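Long-range contact in protein PML (Homo sapiens, PDB 6IMQ), which scaffolds PML nuclear bodies, its B1-box zinc finger oligomerising in a way that regulates their biogenesis and, in the PML-RARA fusion, probably leukemogenesis: residues V11-K16 with C26-C31. Sequence-based numbering, arbitrary orientation.
Sequences VCTRCK and CEQLLC. With ZN (zinc ion), chain H; ZN (zinc ion), chain I.
Cys12, Cys15 and Cys31 converge on one zinc ion, illustrating how a domain of about fifty residues can be held together by metal. The Cys12 and Cys15 SG atoms each bind it at 2.4 Å and Cys31 SG at 2.3 Å; Cys34 supplies the fourth sulfur of this Cys4 site. The sulfur of Cys12 lies anti to its backbone N (chi1 179°), which carries it to the zinc, while Cys31 N approaches it roughly at right angles to the Zn–S bond.

Hydrogen bonds to sulfur form a second layer. Cys31 N donates to Cys12 SG over 3.3 Å, nearly straight at 166°, and Arg14 N reaches the same sulfur from within the CxxC turn, with Cys15 N adding a weak bond. Backbone N-H groups around a zinc thiolate would be expected to stabilise its negative charge.

The peptide oxygen of Leu29 is gripped twice by one residue: Thr13 N lies 2.8 Å from Leu29 O, and Thr13 OG1 lies 3.1 Å from Leu29 O, on opposite faces of the carbonyl plane.

Apolar contacts are modest. Cys12 CB meets Cys31 CB at 3.8 Å, and the Gln28 chain crosses Thr13 at about a right angle, its CB and CG against the threonine methyl.

The loop 11-16 lies beside strand 28-30, an outermost strand of the antiparallel sheet, to which strand 21-23 is hydrogen-bonded. Leu30 packs on Phe35 and His38 of helix 32-41, and in the loop leading into the strand Cys26 joins Cys23, His38 and His44 around the second zinc of the B-box.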
loop_
_atom_site.group_PDB
_atom_site.type_symbol
_atom_site.label_atom_id
_atom_site.label_comp_id
_atom_site.label_asym_id
_atom_site.label_seq_id
_atom_site.Cartn_x
_atom_site.Cartn_y
_atom_site.Cartn_z
ATOM N N VAL B 11 -2.421 -10.867 -9.687
ATOM C CA VAL B 11 -1.331 -11.794 -9.421
ATOM C C VAL B 11 0.000 -11.059 -9.405
ATOM O O VAL B 11 0.166 -9.999 -10.018
ATOM C CB VAL B 11 -1.304 -12.948 -10.451
ATOM C CG1 VAL B 11 -2.527 -13.843 -10.276
ATOM C CG2 VAL B 11 -1.238 -12.397 -11.864
ATOM N N CYS B 12 0.944 -11.636 -8.666
ATOM C CA CYS B 12 2.301 -11.121 -8.588
ATOM C C CYS B 12 2.910 -10.980 -9.977
ATOM O O CYS B 12 2.721 -11.834 -10.845
ATOM C CB CYS B 12 3.128 -12.075 -7.724
ATOM S SG CYS B 12 4.828 -11.625 -7.519
ATOM N N THR B 13 3.641 -9.883 -10.185
ATOM C CA THR B 13 4.242 -9.658 -11.493
ATOM C C THR B 13 5.384 -10.625 -11.770
ATOM O O THR B 13 5.740 -10.828 -12.937
ATOM C CB THR B 13 4.749 -8.219 -11.615
ATOM O OG1 THR B 13 5.739 -7.962 -10.613
ATOM C CG2 THR B 13 3.591 -7.235 -11.461
ATOM N N ARG B 14 5.947 -11.229 -10.725
ATOM C CA ARG B 14 7.108 -12.101 -10.824
ATOM C C ARG B 14 6.722 -13.569 -10.937
ATOM O O ARG B 14 7.186 -14.266 -11.844
ATOM C CB ARG B 14 7.998 -11.882 -9.599
ATOM C CG ARG B 14 9.212 -12.777 -9.523
ATOM C CD ARG B 14 10.288 -12.168 -8.611
ATOM N NE ARG B 14 11.430 -13.067 -8.489
ATOM C CZ ARG B 14 11.773 -13.715 -7.381
ATOM N NH1 ARG B 14 11.085 -13.546 -6.262
ATOM N NH2 ARG B 14 12.820 -14.523 -7.393
ATOM N N CYS B 15 5.882 -14.053 -10.022
ATOM C CA CYS B 15 5.463 -15.445 -9.994
ATOM C C CYS B 15 3.975 -15.530 -10.350
ATOM O O CYS B 15 3.423 -14.614 -10.971
ATOM C CB CYS B 15 5.789 -16.041 -8.623
ATOM S SG CYS B 15 4.737 -15.462 -7.264
ATOM N N LYS B 16 3.325 -16.622 -9.950
ATOM C CA LYS B 16 1.920 -16.833 -10.264
ATOM C C LYS B 16 1.003 -16.671 -9.060
ATOM O O LYS B 16 -0.215 -16.829 -9.199
ATOM C CB LYS B 16 1.717 -18.227 -10.870
ATOM C CG LYS B 16 1.962 -18.321 -12.377
ATOM C CD LYS B 16 3.422 -18.601 -12.701
ATOM C CE LYS B 16 3.580 -19.168 -14.110
ATOM N NZ LYS B 16 4.968 -19.654 -14.362
ATOM N N CYS B 26 8.000 1.012 -8.434
ATOM C CA CYS B 26 8.064 0.037 -9.517
ATOM C C CYS B 26 6.778 0.035 -10.346
ATOM O O CYS B 26 6.811 -0.316 -11.529
ATOM C CB CYS B 26 8.305 -1.377 -8.975
ATOM S SG CYS B 26 9.851 -1.718 -8.116
ATOM N N GLU B 27 5.640 0.388 -9.732
ATOM C CA GLU B 27 4.322 0.356 -10.391
ATOM C C GLU B 27 3.872 -1.086 -10.642
ATOM O O GLU B 27 3.233 -1.395 -11.651
ATOM C CB GLU B 27 4.334 1.168 -11.691
ATOM C CG GLU B 27 4.553 0.360 -12.984
ATOM C CD GLU B 27 5.248 1.158 -14.087
ATOM O OE1 GLU B 27 6.379 1.630 -13.849
ATOM O OE2 GLU B 27 4.673 1.307 -15.191
ATOM N N GLN B 28 4.191 -1.976 -9.708
ATOM C CA GLN B 28 3.985 -3.397 -9.922
ATOM C C GLN B 28 3.314 -4.057 -8.728
ATOM O O GLN B 28 3.423 -3.599 -7.587
ATOM C CB GLN B 28 5.306 -4.127 -10.201
ATOM C CG GLN B 28 5.747 -4.112 -11.633
ATOM C CD GLN B 28 7.133 -4.692 -11.813
ATOM O OE1 GLN B 28 7.684 -5.309 -10.903
ATOM N NE2 GLN B 28 7.710 -4.485 -12.987
ATOM N N LEU B 29 2.637 -5.164 -9.015
ATOM C CA LEU B 29 2.006 -6.001 -8.005
ATOM C C LEU B 29 2.937 -7.124 -7.575
ATOM O O LEU B 29 3.621 -7.732 -8.408
ATOM C CB LEU B 29 0.714 -6.599 -8.557
ATOM C CG LEU B 29 -0.435 -5.634 -8.854
ATOM C CD1 LEU B 29 -1.463 -6.298 -9.758
ATOM C CD2 LEU B 29 -1.047 -5.183 -7.547
ATOM N N LEU B 30 2.944 -7.418 -6.271
ATOM C CA LEU B 30 3.809 -8.462 -5.747
ATOM C C LEU B 30 3.091 -9.310 -4.709
ATOM O O LEU B 30 2.264 -8.817 -3.936
ATOM C CB LEU B 30 5.075 -7.879 -5.109
ATOM C CG LEU B 30 6.007 -7.094 -6.022
ATOM C CD1 LEU B 30 7.037 -6.359 -5.183
ATOM C CD2 LEU B 30 6.672 -8.021 -7.013
ATOM N N CYS B 31 3.410 -10.604 -4.703
ATOM C CA CYS B 31 2.982 -11.461 -3.611
ATOM C C CYS B 31 3.836 -11.168 -2.376
ATOM O O CYS B 31 4.860 -10.483 -2.447
ATOM C CB CYS B 31 3.076 -12.935 -3.998
ATOM S SG CYS B 31 4.739 -13.629 -4.098
HETATM ZN ZN ZN H . 5.525 -13.482 -6.220
HETATM ZN ZN ZN I . 9.545 -1.207 -6.016
#